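Local coordinates for protein hyaluronoglucosaminidase (Apis mellifera, PDB 1FCQ) that hydrolyses hyaluronan as a venom glycosidase of family 56 and is a major bee venom allergen, at residues K45-E50 with I96-D101; T85-V90 with E166-A171; S225-W230 with I299-S304; W267-Y270 with T276-S279. One frame throughout, in Å; residues are numbered along the deposited sequence.

Contact 1 (K45-E50 with I96-D101)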
loop_
_atom_site.group_PDB
_atom_site.type_symbol
_atom_site.label_atom_id
_atom_site.label_comp_id
_atom_site.label_asym_id
_atom_site.label_seq_id
_atom_site.Cartn_x
_atom_site.Cartn_y
_atom_site.Cartn_z
ATOM N N LYS A 45 0.725 15.873 12.801
ATOM C CA LYS A 45 0.940 14.572 13.434
ATOM C C LYS A 45 0.993 13.509 12.341
ATOM O O LYS A 45 0.356 13.674 11.292
ATOM C CB LYS A 45 -0.138 14.288 14.483
ATOM C CG LYS A 45 0.133 15.043 15.791
ATOM C CD LYS A 45 -0.866 14.610 16.857
ATOM C CE LYS A 45 -0.583 15.252 18.204
ATOM N NZ LYS A 45 -1.609 14.851 19.211
ATOM N N PHE A 46 1.713 12.420 12.589
ATOM C CA PHE A 46 1.800 11.386 11.546
ATOM C C PHE A 46 0.442 10.691 11.380
ATOM O O PHE A 46 0.038 10.389 10.260
ATOM C CB PHE A 46 2.891 10.356 11.845
ATOM C CG PHE A 46 3.216 9.437 10.694
ATOM C CD1 PHE A 46 3.448 9.942 9.418
ATOM C CD2 PHE A 46 3.290 8.072 10.901
ATOM C CE1 PHE A 46 3.745 9.096 8.363
ATOM C CE2 PHE A 46 3.588 7.225 9.847
ATOM C CZ PHE A 46 3.820 7.727 8.582
ATOM N N ARG A 47 -0.188 10.398 12.514
ATOM C CA ARG A 47 -1.489 9.734 12.466
ATOM C C ARG A 47 -2.520 10.695 13.051
ATOM O O ARG A 47 -2.330 11.093 14.206
ATOM C CB ARG A 47 -1.488 8.423 13.251
ATOM C CG ARG A 47 -0.526 7.411 12.647
ATOM C CD ARG A 47 -0.469 6.085 13.399
ATOM N NE ARG A 47 0.462 5.248 12.647
ATOM C CZ ARG A 47 1.780 5.255 12.794
ATOM N NH1 ARG A 47 2.472 4.464 11.988
ATOM N NH2 ARG A 47 2.340 6.015 13.741
ATOM N N GLY A 48 -3.549 11.012 12.277
ATOM C CA GLY A 48 -4.533 11.962 12.787
ATOM C C GLY A 48 -5.856 11.823 12.061
ATOM O O GLY A 48 -6.094 10.788 11.441
ATOM N N GLU A 49 -6.667 12.877 12.082
ATOM C CA GLU A 49 -7.988 12.810 11.483
ATOM C C GLU A 49 -8.040 12.702 9.969
ATOM O O GLU A 49 -9.077 12.252 9.469
ATOM C CB GLU A 49 -8.874 13.966 11.966
ATOM C CG GLU A 49 -8.587 15.308 11.368
ATOM C CD GLU A 49 -7.260 15.980 11.655
ATOM O OE1 GLU A 49 -6.479 15.578 12.534
ATOM O OE2 GLU A 49 -7.031 16.992 10.957
ATOM N N GLU A 50 -7.002 13.086 9.247
ATOM C CA GLU A 50 -7.013 13.001 7.792
ATOM C C GLU A 50 -6.524 11.640 7.303
ATOM O O GLU A 50 -7.141 11.090 6.394
ATOM C CB GLU A 50 -6.106 14.071 7.170
ATOM C CG GLU A 50 -6.585 15.480 7.469
ATOM C CD GLU A 50 -7.957 15.786 6.905
ATOM O OE1 GLU A 50 -8.614 16.675 7.493
ATOM O OE2 GLU A 50 -8.410 15.224 5.904
ATOM N N ILE A 96 -5.740 0.321 18.193
ATOM C CA ILE A 96 -6.170 1.180 19.290
ATOM C C ILE A 96 -5.040 2.071 19.746
ATOM O O ILE A 96 -5.197 3.266 20.009
ATOM C CB ILE A 96 -6.765 0.357 20.450
ATOM C CG1 ILE A 96 -8.050 -0.325 19.974
ATOM C CG2 ILE A 96 -7.035 1.258 21.651
ATOM C CD1 ILE A 96 -8.552 -1.403 20.920
ATOM N N ASN A 97 -3.821 1.507 19.835
ATOM C CA ASN A 97 -2.685 2.310 20.233
ATOM C C ASN A 97 -2.374 3.457 19.294
ATOM O O ASN A 97 -2.003 4.533 19.745
ATOM C CB ASN A 97 -1.417 1.430 20.323
ATOM C CG ASN A 97 -1.221 1.191 21.816
ATOM O OD1 ASN A 97 -2.099 0.648 22.475
ATOM N ND2 ASN A 97 -0.095 1.664 22.303
ATOM N N GLN A 98 -2.489 3.210 17.982
ATOM C CA GLN A 98 -2.098 4.177 16.979
ATOM C C GLN A 98 -3.200 5.120 16.558
ATOM O O GLN A 98 -2.965 6.240 16.126
ATOM C CB GLN A 98 -1.528 3.454 15.745
ATOM C CG GLN A 98 -0.257 2.661 16.043
ATOM C CD GLN A 98 0.922 3.527 16.406
ATOM O OE1 GLN A 98 1.959 3.524 15.726
ATOM N NE2 GLN A 98 0.815 4.308 17.473
ATOM N N ILE A 99 -4.444 4.674 16.708
ATOM C CA ILE A 99 -5.651 5.417 16.382
ATOM C C ILE A 99 -6.608 5.333 17.564
ATOM O O ILE A 99 -7.633 4.639 17.535
ATOM C CB ILE A 99 -6.346 4.861 15.114
ATOM C CG1 ILE A 99 -5.384 4.737 13.938
ATOM C CG2 ILE A 99 -7.520 5.771 14.722
ATOM C CD1 ILE A 99 -5.943 4.211 12.638
ATOM N N PRO A 100 -6.338 6.060 18.653
ATOM C CA PRO A 100 -7.153 6.034 19.858
ATOM C C PRO A 100 -8.547 6.612 19.716
ATOM O O PRO A 100 -9.437 6.207 20.484
ATOM C CB PRO A 100 -6.342 6.841 20.872
ATOM C CG PRO A 100 -5.473 7.722 20.059
ATOM C CD PRO A 100 -5.146 6.924 18.818
ATOM N N ASP A 101 -8.739 7.519 18.765
ATOM C CA ASP A 101 -10.074 8.084 18.573
ATOM C C ASP A 101 -10.971 7.093 17.844
ATOM O O ASP A 101 -10.783 6.843 16.649
ATOM C CB ASP A 101 -9.999 9.399 17.799
ATOM C CG ASP A 101 -11.261 10.230 17.948
ATOM O OD1 ASP A 101 -12.341 9.678 18.212
ATOM O OD2 ASP A 101 -11.162 11.464 17.793
HETATM O O HOH W 1 -4.321 8.670 15.627
#
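The (beta/alpha) TIM barrel of this glycosidase brings together R47, in the loop that leads into strand 51-55, and Q98, the last residue of helix 84-98. Strand 107-111 follows that helix in the chain. The contact therefore lies by the N-terminal ends of two neighbouring parallel strands. It is a small surface contact made by these two side chains.

R47 runs out straight from CG to NE, with chi2 at 179°. Its aliphatic part passes Q98, and R47 CD comes to 3.7 Å from Q98 CB. The Q98 chain bends at chi2 (-67°), which brings its amide back over the guanidinium. The two planes are 26° apart. Q98 OE1 sits 3.2 Å from R47 NH2, over one face of the group and toward its rim. The oxygen is above the plane, so the N-H bonds do not aim at it and no hydrogen bond forms. The ring of F46 supplies the other face, with its CD2 lying 3.5 Å above the R47 guanidinium plane. The guanidinium thus has an amide oxygen over one face and F46 CD2 over the other, both toward its rim.

The strongest polar partner of R47 lies outside the pair: R47 NE bonds to I53 O, which ties the loop to the strand it precedes. I99, where the chain leaves helical geometry, gives its carbonyl to R176.

One water joins the backbones. It donates to Q98 O at 2.8 Å and, weakly, to R47 O at 3.4 Å.

Contact 2 (T85-V90 with E166-A171); sequences TKHLQV and EETLKA
L88 and H87 of helix 84-98 face T168 and E167 of helix 146-175. These are two outer helices of the TIM barrel, one before strand 107-111 in the chain and one after it. They run roughly the same way, with a crossing angle of -29° and axes 10.5 Å apart. The contact is modest and partly buried.

The L88 side chain lies obliquely across T168. Its CD2 methyl does the touching. L88 CD2 is 4.0 Å from T168 OG1 and 4.3 Å from E167 CB, so the methyl rests between two successive residues of the other helix. L88 CD1 is the extended branch (chi2 173°), and CD2, turned off that line, is the methyl that meets T168 and E167.

H87 comes in at about a right angle to T168. Its ring turns an edge, not a face, to the threonine, and T168 CB lies in the ring plane. Which ring atom faces the hydroxyl is doubtful, and no bond can be read there. The rings of F60 and F164 also meet the imidazole, each at a slant. The T168 hydroxyl stands beside its own backbone N (chi1 -54°). From there it bonds to F164 O one helical turn back, so this polar atom is satisfied inside its own helix.

On the outer flank E167 is paired with K170, one turn on. Both side chains belong to the same helix, so the pair does not bridge the two. K170 NZ lies 3.1 Å from E167 OE2 and meets the syn lone pair of that oxygen. The bond from K170 NZ to E167 OE1, at 3.4 Å, is weak.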
loop_
_atom_site.group_PDB
_atom_site.type_symbol
_atom_site.label_atom_id
_atom_site.label_comp_id
_atom_site.label_asym_id
_atom_site.label_seq_id
_atom_site.Cartn_x
_atom_site.Cartn_y
_atom_site.Cartn_z
ATOM N N THR A 85 -6.468 -15.896 15.647
ATOM C CA THR A 85 -6.885 -15.197 16.864
ATOM C C THR A 85 -5.738 -14.403 17.463
ATOM O O THR A 85 -5.958 -13.247 17.855
ATOM C CB THR A 85 -7.548 -16.136 17.890
ATOM O OG1 THR A 85 -6.580 -17.072 18.360
ATOM C CG2 THR A 85 -8.722 -16.859 17.253
ATOM N N LYS A 86 -4.524 -14.926 17.472
ATOM C CA LYS A 86 -3.349 -14.219 17.953
ATOM C C LYS A 86 -3.122 -12.949 17.130
ATOM O O LYS A 86 -2.971 -11.858 17.667
ATOM C CB LYS A 86 -2.110 -15.122 17.850
ATOM C CG LYS A 86 -0.874 -14.504 18.490
ATOM C CD LYS A 86 0.359 -15.373 18.332
ATOM C CE LYS A 86 0.214 -16.729 19.004
ATOM N NZ LYS A 86 -0.038 -16.598 20.468
ATOM N N HIS A 87 -3.169 -13.120 15.808
ATOM C CA HIS A 87 -3.024 -11.962 14.918
ATOM C C HIS A 87 -4.085 -10.904 15.180
ATOM O O HIS A 87 -3.752 -9.704 15.300
ATOM C CB HIS A 87 -3.090 -12.431 13.462
ATOM C CG HIS A 87 -3.248 -11.263 12.531
ATOM N ND1 HIS A 87 -4.356 -10.976 11.764
ATOM C CD2 HIS A 87 -2.367 -10.261 12.330
ATOM C CE1 HIS A 87 -4.106 -9.857 11.117
ATOM N NE2 HIS A 87 -2.908 -9.391 11.425
ATOM N N LEU A 88 -5.358 -11.301 15.268
ATOM C CA LEU A 88 -6.406 -10.295 15.468
ATOM C C LEU A 88 -6.310 -9.589 16.814
ATOM O O LEU A 88 -6.628 -8.392 16.906
ATOM C CB LEU A 88 -7.805 -10.912 15.291
ATOM C CG LEU A 88 -8.050 -11.447 13.878
ATOM C CD1 LEU A 88 -9.373 -12.198 13.790
ATOM C CD2 LEU A 88 -7.994 -10.299 12.871
ATOM N N GLN A 89 -5.868 -10.298 17.844
ATOM C CA GLN A 89 -5.697 -9.667 19.155
ATOM C C GLN A 89 -4.586 -8.620 19.116
ATOM O O GLN A 89 -4.729 -7.507 19.629
ATOM C CB GLN A 89 -5.441 -10.711 20.231
ATOM C CG GLN A 89 -6.638 -11.617 20.500
ATOM C CD GLN A 89 -6.647 -12.098 21.941
ATOM O OE1 GLN A 89 -6.896 -11.297 22.845
ATOM N NE2 GLN A 89 -6.379 -13.381 22.144
ATOM N N VAL A 90 -3.471 -8.970 18.472
ATOM C CA VAL A 90 -2.368 -8.018 18.367
ATOM C C VAL A 90 -2.797 -6.847 17.488
ATOM O O VAL A 90 -2.551 -5.692 17.815
ATOM C CB VAL A 90 -1.091 -8.660 17.830
ATOM C CG1 VAL A 90 0.028 -7.627 17.706
ATOM C CG2 VAL A 90 -0.633 -9.793 18.755
ATOM N N GLU A 166 -9.133 -10.457 4.910
ATOM C CA GLU A 166 -10.513 -9.993 5.077
ATOM C C GLU A 166 -10.873 -9.779 6.529
ATOM O O GLU A 166 -11.521 -8.784 6.842
ATOM C CB GLU A 166 -11.448 -10.970 4.379
ATOM C CG GLU A 166 -12.868 -10.445 4.274
ATOM C CD GLU A 166 -13.777 -11.349 3.473
ATOM O OE1 GLU A 166 -13.331 -12.391 2.942
ATOM O OE2 GLU A 166 -14.976 -10.980 3.374
ATOM N N GLU A 167 -10.462 -10.666 7.445
ATOM C CA GLU A 167 -10.818 -10.480 8.836
ATOM C C GLU A 167 -10.180 -9.262 9.460
ATOM O O GLU A 167 -10.801 -8.562 10.254
ATOM C CB GLU A 167 -10.461 -11.719 9.669
ATOM C CG GLU A 167 -11.470 -12.837 9.504
ATOM C CD GLU A 167 -12.873 -12.373 9.889
ATOM O OE1 GLU A 167 -13.104 -11.785 10.956
ATOM O OE2 GLU A 167 -13.738 -12.613 9.043
ATOM N N THR A 168 -8.942 -8.980 9.055
ATOM C CA THR A 168 -8.241 -7.805 9.571
ATOM C C THR A 168 -8.949 -6.529 9.103
ATOM O O THR A 168 -9.117 -5.588 9.879
ATOM C CB THR A 168 -6.780 -7.788 9.107
ATOM O OG1 THR A 168 -6.192 -9.046 9.489
ATOM C CG2 THR A 168 -6.015 -6.655 9.756
ATOM N N LEU A 169 -9.311 -6.522 7.819
ATOM C CA LEU A 169 -9.995 -5.333 7.283
ATOM C C LEU A 169 -11.352 -5.176 7.956
ATOM O O LEU A 169 -11.721 -4.050 8.304
ATOM C CB LEU A 169 -10.136 -5.510 5.766
ATOM C CG LEU A 169 -10.936 -4.415 5.052
ATOM C CD1 LEU A 169 -10.266 -3.054 5.178
ATOM C CD2 LEU A 169 -11.086 -4.788 3.575
ATOM N N LYS A 170 -12.071 -6.280 8.179
ATOM C CA LYS A 170 -13.370 -6.210 8.859
ATOM C C LYS A 170 -13.225 -5.677 10.272
ATOM O O LYS A 170 -14.011 -4.826 10.701
ATOM C CB LYS A 170 -14.020 -7.591 8.957
ATOM C CG LYS A 170 -14.871 -8.015 7.786
ATOM C CD LYS A 170 -15.430 -9.413 8.033
ATOM C CE LYS A 170 -16.212 -9.537 9.332
ATOM N NZ LYS A 170 -16.171 -10.919 9.879
ATOM N N ALA A 171 -12.188 -6.116 10.985
ATOM C CA ALA A 171 -11.914 -5.641 12.328
ATOM C C ALA A 171 -11.642 -4.141 12.338
ATOM O O ALA A 171 -12.188 -3.408 13.147
ATOM C CB ALA A 171 -10.769 -6.412 12.968
#

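Contact 3 (S225-W230 with I299-S304); sequences SVYLRW and IIWGSS
Y227 meets W301 where the loop after strand 221-222 runs past the end of strand 297-301. The segment begins at S225, whose OG sits 3.3 Å above the plane of the Y227 ring, over its centre. That hydroxyl is also bonded to Y184 OH.

Y227 makes the contact. Its CG stands beside the backbone N (chi1 -58°), and the ring points at the strand. The phenol oxygen leads: Y227 OH is 3.5 Å from W301 CE3 and 3.7 Å from W301 CB. The approach is oblique. The two ring planes are nearly parallel, at 14°, but slid apart, with centroids 5.9 Å from each other. The rings barely overlap, so this is not a full stack. Across the indole, S303 N lies 3.9 Å from the W301 ring plane. W301 NE1 bonds to Y55 OH, which fixes the turn of the indole. W267 touches both aromatic residues. L228, next along, packs on L278.

Both segments lie at the C-terminal ends of parallel strands. In a TIM barrel this is where the active site opens. A cluster of aromatic residues here is consistent with the sugar-binding groove of a family 56 glycosidase.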
loop_
_atom_site.group_PDB
_atom_site.type_symbol
_atom_site.label_atom_id
_atom_site.label_comp_id
_atom_site.label_asym_id
_atom_site.label_seq_id
_atom_site.Cartn_x
_atom_site.Cartn_y
_atom_site.Cartn_z
ATOM N N SER A 225 -0.062 1.464 -5.461
ATOM C CA SER A 225 1.204 2.205 -5.271
ATOM C C SER A 225 1.795 2.524 -6.637
ATOM O O SER A 225 2.018 1.617 -7.440
ATOM C CB SER A 225 2.153 1.347 -4.456
ATOM O OG SER A 225 3.425 1.983 -4.325
ATOM N N VAL A 226 2.075 3.799 -6.919
ATOM C CA VAL A 226 2.535 4.239 -8.229
ATOM C C VAL A 226 3.917 4.881 -8.168
ATOM O O VAL A 226 4.201 5.862 -8.831
ATOM C CB VAL A 226 1.503 5.157 -8.914
ATOM C CG1 VAL A 226 0.166 4.413 -9.097
ATOM C CG2 VAL A 226 1.237 6.466 -8.203
ATOM N N TYR A 227 4.786 4.253 -7.378
ATOM C CA TYR A 227 6.158 4.771 -7.246
ATOM C C TYR A 227 6.918 4.619 -8.558
ATOM O O TYR A 227 6.885 3.573 -9.210
ATOM C CB TYR A 227 6.869 4.084 -6.089
ATOM C CG TYR A 227 6.225 4.193 -4.729
ATOM C CD1 TYR A 227 5.146 5.032 -4.490
ATOM C CD2 TYR A 227 6.711 3.425 -3.667
ATOM C CE1 TYR A 227 4.569 5.098 -3.241
ATOM C CE2 TYR A 227 6.150 3.518 -2.402
ATOM C CZ TYR A 227 5.059 4.344 -2.207
ATOM O OH TYR A 227 4.472 4.437 -0.966
ATOM N N LEU A 228 7.574 5.715 -8.974
ATOM C CA LEU A 228 8.299 5.690 -10.230
ATOM C C LEU A 228 9.657 5.011 -10.144
ATOM O O LEU A 228 10.257 4.876 -9.082
ATOM C CB LEU A 228 8.530 7.112 -10.765
ATOM C CG LEU A 228 7.297 8.021 -10.772
ATOM C CD1 LEU A 228 7.628 9.335 -11.462
ATOM C CD2 LEU A 228 6.133 7.303 -11.450
ATOM N N ARG A 229 10.081 4.512 -11.309
ATOM C CA ARG A 229 11.405 3.914 -11.429
ATOM C C ARG A 229 12.256 4.816 -12.321
ATOM O O ARG A 229 11.763 5.383 -13.294
ATOM C CB ARG A 229 11.368 2.477 -11.921
ATOM C CG ARG A 229 10.806 1.524 -10.863
ATOM C CD ARG A 229 11.285 0.103 -11.127
ATOM N NE ARG A 229 10.924 -0.307 -12.483
ATOM C CZ ARG A 229 9.707 -0.717 -12.828
ATOM N NH1 ARG A 229 8.759 -0.779 -11.907
ATOM N NH2 ARG A 229 9.468 -1.077 -14.080
ATOM N N TRP A 230 13.513 4.990 -11.922
ATOM C CA TRP A 230 14.456 5.823 -12.655
ATOM C C TRP A 230 14.856 5.171 -13.973
ATOM O O TRP A 230 15.032 5.856 -14.987
ATOM C CB TRP A 230 15.685 6.082 -11.779
ATOM C CG TRP A 230 16.536 7.217 -12.253
ATOM C CD1 TRP A 230 16.359 8.548 -11.998
ATOM C CD2 TRP A 230 17.706 7.116 -13.074
ATOM N NE1 TRP A 230 17.346 9.279 -12.610
ATOM C CE2 TRP A 230 18.185 8.425 -13.279
ATOM C CE3 TRP A 230 18.390 6.045 -13.653
ATOM C CZ2 TRP A 230 19.321 8.690 -14.039
ATOM C CZ3 TRP A 230 19.516 6.309 -14.409
ATOM C CH2 TRP A 230 19.971 7.622 -14.595
ATOM N N ILE A 299 -2.014 10.185 -2.298
ATOM C CA ILE A 299 -1.392 10.245 -0.983
ATOM C C ILE A 299 0.123 10.328 -1.156
ATOM O O ILE A 299 0.716 9.469 -1.808
ATOM C CB ILE A 299 -1.761 8.967 -0.185
ATOM C CG1 ILE A 299 -3.271 8.960 0.076
ATOM C CG2 ILE A 299 -0.998 8.909 1.131
ATOM C CD1 ILE A 299 -3.831 7.571 0.328
ATOM N N ILE A 300 0.712 11.384 -0.610
ATOM C CA ILE A 300 2.164 11.560 -0.729
ATOM C C ILE A 300 2.817 10.864 0.454
ATOM O O ILE A 300 2.581 11.243 1.610
ATOM C CB ILE A 300 2.546 13.042 -0.718
ATOM C CG1 ILE A 300 1.800 13.757 -1.845
ATOM C CG2 ILE A 300 4.061 13.206 -0.830
ATOM C CD1 ILE A 300 1.911 15.267 -1.747
ATOM N N TRP A 301 3.656 9.885 0.199
ATOM C CA TRP A 301 4.300 9.135 1.257
ATOM C C TRP A 301 5.781 9.497 1.370
ATOM O O TRP A 301 6.363 9.952 0.396
ATOM C CB TRP A 301 4.138 7.633 0.947
ATOM C CG TRP A 301 4.718 6.735 1.993
ATOM C CD1 TRP A 301 4.173 6.427 3.213
ATOM C CD2 TRP A 301 5.973 6.048 1.932
ATOM N NE1 TRP A 301 5.014 5.588 3.904
ATOM C CE2 TRP A 301 6.120 5.336 3.135
ATOM C CE3 TRP A 301 6.973 5.948 0.963
ATOM C CZ2 TRP A 301 7.240 4.560 3.405
ATOM C CZ3 TRP A 301 8.089 5.160 1.230
ATOM C CH2 TRP A 301 8.221 4.487 2.459
ATOM N N GLY A 302 6.311 9.263 2.562
ATOM C CA GLY A 302 7.761 9.387 2.750
ATOM C C GLY A 302 8.236 8.325 3.741
ATOM O O GLY A 302 7.474 7.857 4.579
ATOM N N SER A 303 9.515 7.986 3.661
ATOM C CA SER A 303 10.155 7.049 4.559
ATOM C C SER A 303 10.787 7.816 5.723
ATOM O O SER A 303 11.405 8.853 5.498
ATOM C CB SER A 303 11.246 6.292 3.807
ATOM O OG SER A 303 12.023 5.472 4.649
ATOM N N SER A 304 10.722 7.253 6.914
ATOM C CA SER A 304 11.318 7.854 8.102
ATOM C C SER A 304 12.812 8.100 7.969
ATOM O O SER A 304 13.356 9.124 8.407
ATOM C CB SER A 304 11.041 6.912 9.278
ATOM O OG SER A 304 11.810 7.253 10.412
#

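Contact 4 (W267-Y270 with T276-S279); sequences WYKY and TDLS
Y268 to Y270 pair with T276 to L278 through backbone bonds. L278 N donates to Y268 O at 2.8 Å, and Y270 N donates to T276 O at 3.2 Å. The second bond is nearly in line with the carbonyl, at 172° at the oxygen. Between them K269 and D277 form an antiparallel non-hydrogen-bonded pair. There the CA-H groups of D277 and K269 point at Y268 O and T276 O.

The charged contact is a salt bridge. K269 bends at chi2 (-72°) and runs alongside D277, which brings K269 NZ to 2.9 Å from D277 OD1. The nitrogen comes from above the carboxylate plane. The same D277 OD1 also lies at the edge of the Y268 ring, 3.5 Å from Y268 CD1. The other oxygen, D277 OD2, is bonded to Q315.

The apolar part is centred on Y270. L278 CD1 lies over the Y270 ring face, 3.6 Å from the centroid and 7° off its normal, a CH-pi contact. T276 CG2 touches the same ring at Y270 CD1, 3.8 Å away. In a separate van der Waals contact, L278 CD2 packs against the carbonyl oxygen W267 O at 3.6 Å.

The Y270 hydroxyl has two partners, both at the start of helix 280-292. S279 N donates to Y270 OH at 3.0 Å, almost straight, and D282 OD2 is the other. S279 OG bonds to D282 N and so caps that helix. The whole is a short antiparallel pairing within the loop joining strand 269-270 to helix 280-292, a beta-alpha connection of the TIM barrel, ending in a serine N-cap.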
loop_
_atom_site.group_PDB
_atom_site.type_symbol
_atom_site.label_atom_id
_atom_site.label_comp_id
_atom_site.label_asym_id
_atom_site.label_seq_id
_atom_site.Cartn_x
_atom_site.Cartn_y
_atom_site.Cartn_z
ATOM N N TRP A 267 5.252 8.412 -4.190
ATOM C CA TRP A 267 6.484 8.685 -3.442
ATOM C C TRP A 267 7.285 9.732 -4.209
ATOM O O TRP A 267 7.234 9.731 -5.434
ATOM C CB TRP A 267 7.313 7.442 -3.212
ATOM C CG TRP A 267 8.431 7.510 -2.214
ATOM C CD1 TRP A 267 8.603 8.399 -1.196
ATOM C CD2 TRP A 267 9.508 6.567 -2.109
ATOM N NE1 TRP A 267 9.739 8.090 -0.474
ATOM C CE2 TRP A 267 10.293 6.961 -1.006
ATOM C CE3 TRP A 267 9.880 5.424 -2.831
ATOM C CZ2 TRP A 267 11.443 6.268 -0.626
ATOM C CZ3 TRP A 267 11.013 4.731 -2.439
ATOM C CH2 TRP A 267 11.784 5.159 -1.342
ATOM N N TYR A 268 7.979 10.590 -3.464
ATOM C CA TYR A 268 8.800 11.623 -4.105
ATOM C C TYR A 268 10.217 11.144 -4.362
ATOM O O TYR A 268 11.058 11.937 -4.808
ATOM C CB TYR A 268 8.772 12.926 -3.286
ATOM C CG TYR A 268 9.363 12.736 -1.902
ATOM C CD1 TYR A 268 10.726 12.965 -1.738
ATOM C CD2 TYR A 268 8.642 12.311 -0.809
ATOM C CE1 TYR A 268 11.321 12.779 -0.507
ATOM C CE2 TYR A 268 9.219 12.117 0.431
ATOM C CZ TYR A 268 10.583 12.352 0.570
ATOM O OH TYR A 268 11.204 12.172 1.782
ATOM N N LYS A 269 10.513 9.870 -4.143
ATOM C CA LYS A 269 11.805 9.286 -4.462
ATOM C C LYS A 269 11.598 8.194 -5.519
ATOM O O LYS A 269 10.496 7.644 -5.600
ATOM C CB LYS A 269 12.439 8.595 -3.252
ATOM C CG LYS A 269 12.700 9.492 -2.054
ATOM C CD LYS A 269 13.860 10.432 -2.374
ATOM C CE LYS A 269 14.444 10.979 -1.078
ATOM N NZ LYS A 269 15.513 11.979 -1.380
ATOM N N TYR A 270 12.610 7.880 -6.310
ATOM C CA TYR A 270 12.507 6.803 -7.299
ATOM C C TYR A 270 12.615 5.484 -6.561
ATOM O O TYR A 270 13.478 5.311 -5.692
ATOM C CB TYR A 270 13.604 6.911 -8.378
ATOM C CG TYR A 270 13.347 8.117 -9.258
ATOM C CD1 TYR A 270 14.034 9.316 -9.064
ATOM C CD2 TYR A 270 12.390 8.076 -10.263
ATOM C CE1 TYR A 270 13.780 10.410 -9.852
ATOM C CE2 TYR A 270 12.127 9.173 -11.060
ATOM C CZ TYR A 270 12.839 10.347 -10.860
ATOM O OH TYR A 270 12.569 11.454 -11.623
ATOM N N THR A 276 17.238 9.583 -4.647
ATOM C CA THR A 276 17.025 10.582 -5.675
ATOM C C THR A 276 15.589 11.095 -5.710
ATOM O O THR A 276 14.675 10.293 -5.884
ATOM C CB THR A 276 17.376 10.005 -7.066
ATOM O OG1 THR A 276 18.729 9.529 -7.020
ATOM C CG2 THR A 276 17.259 11.043 -8.168
ATOM N N ASP A 277 15.415 12.389 -5.543
ATOM C CA ASP A 277 14.150 13.075 -5.573
ATOM C C ASP A 277 13.592 13.091 -7.008
ATOM O O ASP A 277 14.330 13.238 -7.986
ATOM C CB ASP A 277 14.172 14.522 -5.089
ATOM C CG ASP A 277 14.527 14.670 -3.623
ATOM O OD1 ASP A 277 13.977 13.938 -2.775
ATOM O OD2 ASP A 277 15.379 15.539 -3.330
ATOM N N LEU A 278 12.263 12.948 -7.104
ATOM C CA LEU A 278 11.662 12.973 -8.436
ATOM C C LEU A 278 11.927 14.299 -9.147
ATOM O O LEU A 278 11.849 15.359 -8.546
ATOM C CB LEU A 278 10.142 12.785 -8.332
ATOM C CG LEU A 278 9.604 11.421 -8.769
ATOM C CD1 LEU A 278 10.305 10.269 -8.092
ATOM C CD2 LEU A 278 8.102 11.353 -8.498
ATOM N N SER A 279 12.227 14.226 -10.444
ATOM C CA SER A 279 12.431 15.438 -11.237
ATOM C C SER A 279 11.127 16.208 -11.375
ATOM O O SER A 279 10.024 15.675 -11.264
ATOM C CB SER A 279 12.966 15.086 -12.626
ATOM O OG SER A 279 12.014 14.320 -13.359
#

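Contacts 3 and 4 form one unit. Their centres are 7 Å apart, and contact 4 is nested in the chain loop closed by contact 3. They touch through W267, with W267 N 3.4 Å from Y227 CD1, and through L228 CD1 and L278 CD2, 3.6 Å apart. Both lie by the C-terminal strand ends, the probable active-site side of the barrel. Contacts 1 and 2 share helix 84-98, with centres about 18 Å apart and no touch. Contact 2 is remote: its centre is about 27 Å from that of contact 3. Contact 4 is about 34 Å away, between centres, and contacts 2 and 4 lie on opposite sides of the chain's centre.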